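Local coordinates for putative metal binding protein (Coccidioides immitis, PDB 3CVG) that probably binds a metal or metal-containing ligand as a periplasmic-type solute-binding protein, with a calcium ion bound in the crystal, at residues S32-E37 against K266-F271; Y101-H106 against N235-L240; L22-G27 against F54-Y59. All coordinates share one frame; numbering follows the deposited sequence.

Contact 1: S32-E37 against K266-F271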
loop_
_atom_site.group_PDB
_atom_site.type_symbol
_atom_site.label_atom_id
_atom_site.label_comp_id
_atom_site.label_asym_id
_atom_site.label_seq_id
_atom_site.Cartn_x
_atom_site.Cartn_y
_atom_site.Cartn_z
ATOM N N SER A 32 -1.260 -2.886 9.317
ATOM C CA SER A 32 -2.685 -3.197 9.250
ATOM C C SER A 32 -3.039 -4.404 10.108
ATOM O O SER A 32 -4.215 -4.672 10.351
ATOM C CB SER A 32 -3.085 -3.482 7.804
ATOM O OG SER A 32 -2.425 -4.644 7.331
ATOM N N GLY A 33 -2.015 -5.136 10.543
ATOM C CA GLY A 33 -2.233 -6.314 11.364
ATOM C C GLY A 33 -2.151 -7.632 10.607
ATOM O O GLY A 33 -2.139 -8.702 11.224
ATOM N N LEU A 34 -2.086 -7.577 9.278
ATOM C CA LEU A 34 -2.022 -8.808 8.486
ATOM C C LEU A 34 -0.776 -9.647 8.760
ATOM O O LEU A 34 -0.861 -10.870 8.845
ATOM C CB LEU A 34 -2.090 -8.508 6.984
ATOM C CG LEU A 34 -2.083 -9.760 6.094
ATOM C CD1 LEU A 34 -3.420 -10.465 6.219
ATOM C CD2 LEU A 34 -1.825 -9.392 4.642
ATOM N N VAL A 35 0.378 -9.000 8.893
ATOM C CA VAL A 35 1.615 -9.735 9.144
ATOM C C VAL A 35 1.516 -10.569 10.420
ATOM O O VAL A 35 2.150 -11.618 10.529
ATOM C CB VAL A 35 2.833 -8.785 9.228
ATOM C CG1 VAL A 35 4.079 -9.559 9.654
ATOM C CG2 VAL A 35 3.075 -8.138 7.872
ATOM N N LYS A 36 0.716 -10.106 11.377
ATOM C CA LYS A 36 0.525 -10.834 12.627
ATOM C C LYS A 36 -0.245 -12.119 12.349
ATOM O O LYS A 36 0.188 -13.211 12.729
ATOM C CB LYS A 36 -0.258 -9.987 13.634
ATOM C CG LYS A 36 -0.501 -10.689 14.972
ATOM C CD LYS A 36 -1.018 -9.723 16.034
ATOM C CE LYS A 36 -1.128 -10.404 17.390
ATOM N NZ LYS A 36 -1.610 -9.462 18.443
ATOM N N GLU A 37 -1.394 -11.976 11.691
ATOM C CA GLU A 37 -2.237 -13.118 11.344
ATOM C C GLU A 37 -1.450 -14.128 10.514
ATOM O O GLU A 37 -1.479 -15.329 10.782
ATOM C CB GLU A 37 -3.459 -12.657 10.544
ATOM C CG GLU A 37 -4.694 -12.345 11.369
ATOM C CD GLU A 37 -5.172 -13.538 12.170
ATOM O OE1 GLU A 37 -4.560 -13.835 13.221
ATOM O OE2 GLU A 37 -6.154 -14.185 11.744
ATOM N N LYS A 266 -5.815 -18.221 2.385
ATOM C CA LYS A 266 -7.004 -18.416 3.206
ATOM C C LYS A 266 -7.054 -17.368 4.320
ATOM O O LYS A 266 -8.119 -16.833 4.624
ATOM C CB LYS A 266 -7.007 -19.820 3.815
ATOM C CG LYS A 266 -8.214 -20.111 4.695
ATOM C CD LYS A 266 -8.256 -21.575 5.125
ATOM C CE LYS A 266 -9.524 -21.868 5.918
ATOM N NZ LYS A 266 -9.710 -23.330 6.151
ATOM N N VAL A 267 -5.896 -17.080 4.917
ATOM C CA VAL A 267 -5.799 -16.096 5.994
ATOM C C VAL A 267 -6.075 -14.685 5.484
ATOM O O VAL A 267 -6.676 -13.872 6.185
ATOM C CB VAL A 267 -4.400 -16.113 6.650
ATOM C CG1 VAL A 267 -4.307 -15.026 7.714
ATOM C CG2 VAL A 267 -4.134 -17.479 7.265
ATOM N N ILE A 268 -5.630 -14.399 4.265
ATOM C CA ILE A 268 -5.845 -13.086 3.663
ATOM C C ILE A 268 -7.317 -12.904 3.317
ATOM O O ILE A 268 -7.911 -11.863 3.602
ATOM C CB ILE A 268 -5.022 -12.921 2.370
ATOM C CG1 ILE A 268 -3.536 -12.868 2.710
ATOM C CG2 ILE A 268 -5.458 -11.666 1.625
ATOM C CD1 ILE A 268 -2.632 -12.957 1.507
ATOM N N GLU A 269 -7.901 -13.928 2.702
ATOM C CA GLU A 269 -9.300 -13.881 2.309
ATOM C C GLU A 269 -10.212 -13.637 3.517
ATOM O O GLU A 269 -11.315 -13.116 3.376
ATOM C CB GLU A 269 -9.673 -15.192 1.607
ATOM C CG GLU A 269 -10.984 -15.158 0.837
ATOM C CD GLU A 269 -10.952 -16.068 -0.378
ATOM O OE1 GLU A 269 -10.694 -17.280 -0.209
ATOM O OE2 GLU A 269 -11.175 -15.572 -1.505
ATOM N N GLY A 270 -9.737 -14.001 4.702
ATOM C CA GLY A 270 -10.540 -13.820 5.899
ATOM C C GLY A 270 -10.098 -12.698 6.823
ATOM O O GLY A 270 -10.714 -12.484 7.865
ATOM N N PHE A 271 -9.038 -11.980 6.456
ATOM C CA PHE A 271 -8.544 -10.888 7.293
ATOM C C PHE A 271 -9.435 -9.669 7.134
ATOM O O PHE A 271 -9.533 -9.093 6.047
ATOM C CB PHE A 271 -7.109 -10.530 6.922
ATOM C CG PHE A 271 -6.492 -9.521 7.838
ATOM C CD1 PHE A 271 -6.470 -9.737 9.213
ATOM C CD2 PHE A 271 -5.927 -8.355 7.331
ATOM C CE1 PHE A 271 -5.893 -8.805 10.072
ATOM C CE2 PHE A 271 -5.347 -7.416 8.182
ATOM C CZ PHE A 271 -5.332 -7.641 9.554
#
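Two trans first torsions bring Phe271 and Leu34 together. With chi1 at -174°, the CG of Phe271 lies opposite its own backbone N and the ring extends across to the start of helix 34-47; Leu34, at chi1 -178°, swings its CG back beside its carbonyl carbon and lays CD1 along the near side of that ring. CD1 of Leu34 comes to 3.5 Å from CD2 of Phe271. The same ring face receives the Leu34 backbone in a CH-pi contact, the CA standing 3.9 Å from the ring centroid and displaced toward the rim. At the far end of the ring the Ser32 carbonyl O lies at the edge, near the ring plane, 3.3 Å from Phe271 CZ, where the slightly positive aromatic C-H can face it. Gly33, with positive phi, closes a Schellman motif after helix 28-32 and is also the N-cap of the next helix. Beside CD1 and CE1 of the ring, on the side of Leu34, Glu37 contributes its aliphatic part: its CG approaches Phe271 CD1 obliquely at 3.8 Å, and its CB meets CG1 of Val267 at the same distance. No hydrogen bond crosses, so the fit is one of shape. The Ser32 hydroxyl is instead engaged by Ala29 O and Tyr279 OH. Helix 264-269 thus docks on the first turn of helix 34-47, with Val267 reaching on to Leu38 and Ala41, Phe271 paired through its backbone with Leu278 of strand 276-281, and Leu34 and Ile268 both resting on Phe103 of strand 100-111.

Contact 2: Y101-H106 against N235-L240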
loop_
_atom_site.group_PDB
_atom_site.type_symbol
_atom_site.label_atom_id
_atom_site.label_comp_id
_atom_site.label_asym_id
_atom_site.label_seq_id
_atom_site.Cartn_x
_atom_site.Cartn_y
_atom_site.Cartn_z
ATOM N N TYR A 101 3.415 -13.348 -5.770
ATOM C CA TYR A 101 2.259 -12.460 -5.658
ATOM C C TYR A 101 1.551 -12.861 -4.368
ATOM O O TYR A 101 1.050 -13.977 -4.262
ATOM C CB TYR A 101 1.314 -12.654 -6.851
ATOM C CG TYR A 101 0.530 -11.415 -7.254
ATOM C CD1 TYR A 101 0.025 -10.528 -6.293
ATOM C CD2 TYR A 101 0.267 -11.142 -8.598
ATOM C CE1 TYR A 101 -0.718 -9.396 -6.670
ATOM C CE2 TYR A 101 -0.475 -10.022 -8.980
ATOM C CZ TYR A 101 -0.965 -9.154 -8.012
ATOM O OH TYR A 101 -1.684 -8.034 -8.392
ATOM N N ALA A 102 1.506 -11.953 -3.396
ATOM C CA ALA A 102 0.895 -12.233 -2.091
ATOM C C ALA A 102 -0.571 -11.827 -1.942
ATOM O O ALA A 102 -1.410 -12.634 -1.537
ATOM C CB ALA A 102 1.719 -11.570 -0.992
ATOM N N PHE A 103 -0.873 -10.567 -2.233
ATOM C CA PHE A 103 -2.240 -10.087 -2.130
ATOM C C PHE A 103 -2.417 -8.783 -2.896
ATOM O O PHE A 103 -1.450 -8.220 -3.413
ATOM C CB PHE A 103 -2.647 -9.927 -0.653
ATOM C CG PHE A 103 -1.827 -8.926 0.114
ATOM C CD1 PHE A 103 -2.154 -7.571 0.094
ATOM C CD2 PHE A 103 -0.734 -9.339 0.872
ATOM C CE1 PHE A 103 -1.407 -6.648 0.816
ATOM C CE2 PHE A 103 0.022 -8.421 1.600
ATOM C CZ PHE A 103 -0.318 -7.073 1.569
ATOM N N ARG A 104 -3.660 -8.322 -2.984
ATOM C CA ARG A 104 -3.964 -7.092 -3.704
ATOM C C ARG A 104 -4.627 -6.048 -2.804
ATOM O O ARG A 104 -5.698 -6.280 -2.232
ATOM C CB ARG A 104 -4.858 -7.404 -4.916
ATOM C CG ARG A 104 -4.117 -8.126 -6.067
ATOM C CD ARG A 104 -5.056 -8.613 -7.193
ATOM N NE ARG A 104 -5.889 -9.746 -6.773
ATOM C CZ ARG A 104 -6.722 -10.414 -7.572
ATOM N NH1 ARG A 104 -6.852 -10.077 -8.851
ATOM N NH2 ARG A 104 -7.436 -11.424 -7.089
ATOM N N ASP A 105 -3.961 -4.905 -2.673
ATOM C CA ASP A 105 -4.470 -3.798 -1.876
ATOM C C ASP A 105 -5.060 -2.808 -2.878
ATOM O O ASP A 105 -4.893 -2.977 -4.088
ATOM C CB ASP A 105 -3.327 -3.169 -1.071
ATOM C CG ASP A 105 -3.785 -1.997 -0.211
ATOM O OD1 ASP A 105 -4.974 -1.952 0.170
ATOM O OD2 ASP A 105 -2.941 -1.130 0.101
ATOM N N HIS A 106 -5.754 -1.784 -2.398
ATOM C CA HIS A 106 -6.361 -0.830 -3.314
ATOM C C HIS A 106 -6.243 0.618 -2.846
ATOM O O HIS A 106 -6.415 0.916 -1.666
ATOM C CB HIS A 106 -7.840 -1.177 -3.529
ATOM C CG HIS A 106 -8.077 -2.621 -3.861
ATOM N ND1 HIS A 106 -8.180 -3.601 -2.897
ATOM C CD2 HIS A 106 -8.161 -3.259 -5.056
ATOM C CE1 HIS A 106 -8.315 -4.778 -3.480
ATOM N NE2 HIS A 106 -8.306 -4.599 -4.789
ATOM N N ASN A 235 -3.003 -1.880 -5.939
ATOM C CA ASN A 235 -1.746 -1.870 -5.195
ATOM C C ASN A 235 -1.301 -3.293 -4.876
ATOM O O ASN A 235 -1.518 -3.801 -3.780
ATOM C CB ASN A 235 -1.896 -1.058 -3.902
ATOM C CG ASN A 235 -0.584 -0.910 -3.145
ATOM O OD1 ASN A 235 0.483 -0.828 -3.747
ATOM N ND2 ASN A 235 -0.664 -0.852 -1.818
ATOM N N PRO A 236 -0.663 -3.954 -5.847
ATOM C CA PRO A 236 -0.192 -5.328 -5.660
ATOM C C PRO A 236 0.957 -5.465 -4.674
ATOM O O PRO A 236 1.862 -4.629 -4.624
ATOM C CB PRO A 236 0.198 -5.750 -7.076
ATOM C CG PRO A 236 0.691 -4.464 -7.675
ATOM C CD PRO A 236 -0.352 -3.465 -7.201
ATOM N N ALA A 237 0.911 -6.539 -3.894
ATOM C CA ALA A 237 1.936 -6.828 -2.905
ATOM C C ALA A 237 2.596 -8.147 -3.270
ATOM O O ALA A 237 1.908 -9.133 -3.539
ATOM C CB ALA A 237 1.313 -6.922 -1.512
ATOM N N HIS A 238 3.927 -8.149 -3.305
ATOM C CA HIS A 238 4.697 -9.342 -3.630
ATOM C C HIS A 238 5.678 -9.648 -2.503
ATOM O O HIS A 238 6.104 -8.745 -1.771
ATOM C CB HIS A 238 5.503 -9.154 -4.925
ATOM C CG HIS A 238 4.696 -9.275 -6.177
ATOM N ND1 HIS A 238 3.866 -8.269 -6.629
ATOM C CD2 HIS A 238 4.599 -10.278 -7.081
ATOM C CE1 HIS A 238 3.295 -8.651 -7.760
ATOM N NE2 HIS A 238 3.723 -9.866 -8.053
ATOM N N LEU A 239 6.033 -10.926 -2.362
ATOM C CA LEU A 239 6.997 -11.335 -1.350
ATOM C C LEU A 239 8.331 -11.572 -2.044
ATOM O O LEU A 239 8.375 -12.127 -3.144
ATOM C CB LEU A 239 6.569 -12.631 -0.662
ATOM C CG LEU A 239 7.565 -13.121 0.394
ATOM C CD1 LEU A 239 7.444 -12.256 1.633
ATOM C CD2 LEU A 239 7.291 -14.570 0.752
ATOM N N LEU A 240 9.413 -11.142 -1.406
ATOM C CA LEU A 240 10.746 -11.331 -1.963
ATOM C C LEU A 240 11.551 -12.214 -1.026
ATOM O O LEU A 240 11.580 -11.981 0.181
ATOM C CB LEU A 240 11.463 -9.989 -2.133
ATOM C CG LEU A 240 10.923 -9.007 -3.180
ATOM C CD1 LEU A 240 11.722 -7.707 -3.126
ATOM C CD2 LEU A 240 11.011 -9.632 -4.566
#
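Tyr101 and His238 lie against each other as an offset stack, ring centroids 4.4 Å apart and planes 28° from parallel, with His238 CE1 over the centre of the phenol ring. The imidazole folds back over Tyr101 because its CG sits beside its backbone N (chi1 -78°). The phenol runs on across Pro236, whose CB is 3.2 Å from Tyr101 OH. On the other face of the sheet the methyl of Ala237 stands almost squarely over the Phe103 ring, CB 3.5 Å from the centroid. Between the two pairs the antiparallel ladder slips by one residue in a classic beta bulge: Ala102 N (2.9 Å) and, more weakly, Phe103 N both donate to Ala237 O. Strands 100-111 and 234-241 probably run between the two lobes of a PBP-type fold, near the calcium ion. Regular pairing resumes with Phe103 and Ala237, where Ala237 N donates to Phe103 O, and continues to Asp105 and Asn235. Their side chains lie side by side, pointing the same way, amide and carboxylate planes turned 55° apart. Asn235 ND2 donates to Asp105 OD2 at 3.0 Å, the acceptor within the amide plane but met on its anti side. Asp105 OD1 takes a weak bond from His106 N.

Contact 3: L22-G27 against F54-Y59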
loop_
_atom_site.group_PDB
_atom_site.type_symbol
_atom_site.label_atom_id
_atom_site.label_comp_id
_atom_site.label_asym_id
_atom_site.label_seq_id
_atom_site.Cartn_x
_atom_site.Cartn_y
_atom_site.Cartn_z
ATOM N N LEU A 22 12.493 -16.315 11.262
ATOM C CA LEU A 22 11.853 -15.675 10.115
ATOM C C LEU A 22 11.673 -14.182 10.362
ATOM O O LEU A 22 10.897 -13.770 11.226
ATOM C CB LEU A 22 10.489 -16.322 9.821
ATOM C CG LEU A 22 9.694 -15.745 8.635
ATOM C CD1 LEU A 22 10.538 -15.798 7.374
ATOM C CD2 LEU A 22 8.401 -16.523 8.442
ATOM N N ARG A 23 12.403 -13.378 9.591
ATOM C CA ARG A 23 12.343 -11.925 9.699
ATOM C C ARG A 23 11.727 -11.361 8.421
ATOM O O ARG A 23 12.212 -11.627 7.317
ATOM C CB ARG A 23 13.749 -11.364 9.896
ATOM C CG ARG A 23 14.454 -11.879 11.144
ATOM C CD ARG A 23 15.945 -11.632 11.041
ATOM N NE ARG A 23 16.513 -12.378 9.923
ATOM C CZ ARG A 23 17.680 -12.102 9.350
ATOM N NH1 ARG A 23 18.415 -11.089 9.788
ATOM N NH2 ARG A 23 18.108 -12.836 8.330
ATOM N N ILE A 24 10.662 -10.580 8.578
ATOM C CA ILE A 24 9.956 -9.998 7.441
ATOM C C ILE A 24 9.972 -8.474 7.457
ATOM O O ILE A 24 9.623 -7.851 8.461
ATOM C CB ILE A 24 8.473 -10.436 7.422
ATOM C CG1 ILE A 24 8.360 -11.948 7.608
ATOM C CG2 ILE A 24 7.831 -10.036 6.105
ATOM C CD1 ILE A 24 6.936 -12.426 7.840
ATOM N N GLY A 25 10.376 -7.880 6.339
ATOM C CA GLY A 25 10.397 -6.435 6.234
ATOM C C GLY A 25 9.184 -6.002 5.433
ATOM O O GLY A 25 8.943 -6.506 4.336
ATOM N N ASN A 26 8.403 -5.078 5.977
ATOM C CA ASN A 26 7.212 -4.609 5.284
ATOM C C ASN A 26 6.714 -3.320 5.904
ATOM O O ASN A 26 7.160 -2.922 6.978
ATOM C CB ASN A 26 6.104 -5.667 5.352
ATOM C CG ASN A 26 4.808 -5.199 4.705
ATOM O OD1 ASN A 26 4.776 -4.854 3.519
ATOM N ND2 ASN A 26 3.733 -5.179 5.483
ATOM N N GLY A 27 5.783 -2.668 5.221
ATOM C CA GLY A 27 5.243 -1.429 5.738
ATOM C C GLY A 27 3.776 -1.519 6.107
ATOM O O GLY A 27 3.429 -1.753 7.266
ATOM N N PHE A 54 8.787 -21.607 16.936
ATOM C CA PHE A 54 9.652 -20.493 16.561
ATOM C C PHE A 54 8.844 -19.205 16.410
ATOM O O PHE A 54 7.631 -19.244 16.191
ATOM C CB PHE A 54 10.373 -20.819 15.250
ATOM C CG PHE A 54 9.453 -20.965 14.076
ATOM C CD1 PHE A 54 9.088 -19.854 13.321
ATOM C CD2 PHE A 54 8.920 -22.206 13.742
ATOM C CE1 PHE A 54 8.211 -19.975 12.251
ATOM C CE2 PHE A 54 8.040 -22.339 12.673
ATOM C CZ PHE A 54 7.683 -21.221 11.925
ATOM N N LYS A 55 9.525 -18.067 16.533
ATOM C CA LYS A 55 8.889 -16.758 16.415
ATOM C C LYS A 55 9.153 -16.136 15.048
ATOM O O LYS A 55 10.061 -16.551 14.326
ATOM C CB LYS A 55 9.408 -15.815 17.507
ATOM C CG LYS A 55 8.963 -16.184 18.908
ATOM C CD LYS A 55 9.816 -15.493 19.961
ATOM C CE LYS A 55 9.420 -15.951 21.357
ATOM N NZ LYS A 55 10.381 -15.485 22.397
ATOM N N VAL A 56 8.350 -15.135 14.705
ATOM C CA VAL A 56 8.482 -14.426 13.437
ATOM C C VAL A 56 8.526 -12.931 13.730
ATOM O O VAL A 56 7.560 -12.361 14.239
ATOM C CB VAL A 56 7.285 -14.715 12.505
ATOM C CG1 VAL A 56 7.405 -13.893 11.225
ATOM C CG2 VAL A 56 7.226 -16.202 12.182
ATOM N N ALA A 57 9.651 -12.301 13.410
ATOM C CA ALA A 57 9.817 -10.874 13.656
ATOM C C ALA A 57 9.514 -10.041 12.418
ATOM O O ALA A 57 9.886 -10.408 11.299
ATOM C CB ALA A 57 11.237 -10.589 14.144
ATOM N N TRP A 58 8.832 -8.918 12.635
ATOM C CA TRP A 58 8.467 -8.001 11.563
ATOM C C TRP A 58 9.207 -6.672 11.685
ATOM O O TRP A 58 9.101 -5.978 12.694
ATOM C CB TRP A 58 6.950 -7.741 11.565
ATOM C CG TRP A 58 6.555 -6.495 10.803
ATOM C CD1 TRP A 58 6.968 -6.134 9.550
ATOM C CD2 TRP A 58 5.705 -5.431 11.262
ATOM N NE1 TRP A 58 6.435 -4.915 9.206
ATOM C CE2 TRP A 58 5.657 -4.460 10.238
ATOM C CE3 TRP A 58 4.982 -5.205 12.441
ATOM C CZ2 TRP A 58 4.916 -3.276 10.357
ATOM C CZ3 TRP A 58 4.243 -4.027 12.557
ATOM C CH2 TRP A 58 4.217 -3.080 11.520
ATOM N N TYR A 59 9.964 -6.337 10.644
ATOM C CA TYR A 59 10.711 -5.084 10.581
ATOM C C TYR A 59 9.933 -4.099 9.713
ATOM O O TYR A 59 9.589 -4.405 8.569
ATOM C CB TYR A 59 12.090 -5.323 9.969
ATOM C CG TYR A 59 13.079 -5.928 10.930
ATOM C CD1 TYR A 59 13.869 -5.118 11.745
ATOM C CD2 TYR A 59 13.214 -7.309 11.039
ATOM C CE1 TYR A 59 14.776 -5.671 12.647
ATOM C CE2 TYR A 59 14.114 -7.872 11.937
ATOM C CZ TYR A 59 14.892 -7.050 12.735
ATOM O OH TYR A 59 15.783 -7.615 13.614
#
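This is a parallel strand pairing, strand 20-26 beside strand 55-60, with helix 34-47 in the connection between them. Four backbone hydrogen bonds form the ladder: Leu22 O and Ile24 O accept from Ala57 N and Tyr59 N, while Ile24 N and Asn26 N donate to Ala57 O and Tyr59 O. The bond from Tyr59 N to Ile24 O is 2.7 Å long. On the face toward helices 34-47 and 248-259, Leu22 and Val56 lie side by side, and Ile24 CD1 crosses to Val56 CG1 at 3.7 Å. Strand, helix and adjacent parallel strand make up a beta-alpha-beta unit, as in the alpha/beta lobes of periplasmic binding proteins. Where strand 20-26 ends, Trp58 turns its indole toward the outgoing chain (chi1 161°), and NE1 donates to Asn26 O at 3.1 Å. The acceptor lies close to the indole plane, yet the N-H arrives well above the Asn26 carbonyl plane, 58° out of it. That bond ties the indole to the peptide just before Gly27, the N-cap of helix 28-32. On the opposite face, the aliphatic part of Arg23 runs alongside Tyr59, CB 4.1 Å from CE2 at the ring edge, while its guanidinium goes on to a salt bridge with Asp76.

In the fold
Along the chain, contact 3 closes before contact 2 opens, contact 2 falls wholly between the two halves of contact 1, and contacts 1 and 3 interleave. The centres of contacts 1 and 2 are about 13 Å apart. Those of contacts 1 and 3 are about 14 Å apart, and those of contacts 2 and 3 about 17 Å. Contact 1 touches both others: Ile268 CD1 packs on Ala102 O of contact 2, and Val35 meets Trp58 of contact 3. Contacts 2 and 3 do not touch but are bridged by strand 77-80, which pairs with strands 20-26 and 234-241. Early and late parts of the sequence appear to build one alpha/beta lobe, consistent with the PBP fold. The side chain of Asn235 lies about 6 Å, and Gly27 about 8 Å, from the bound calcium ion.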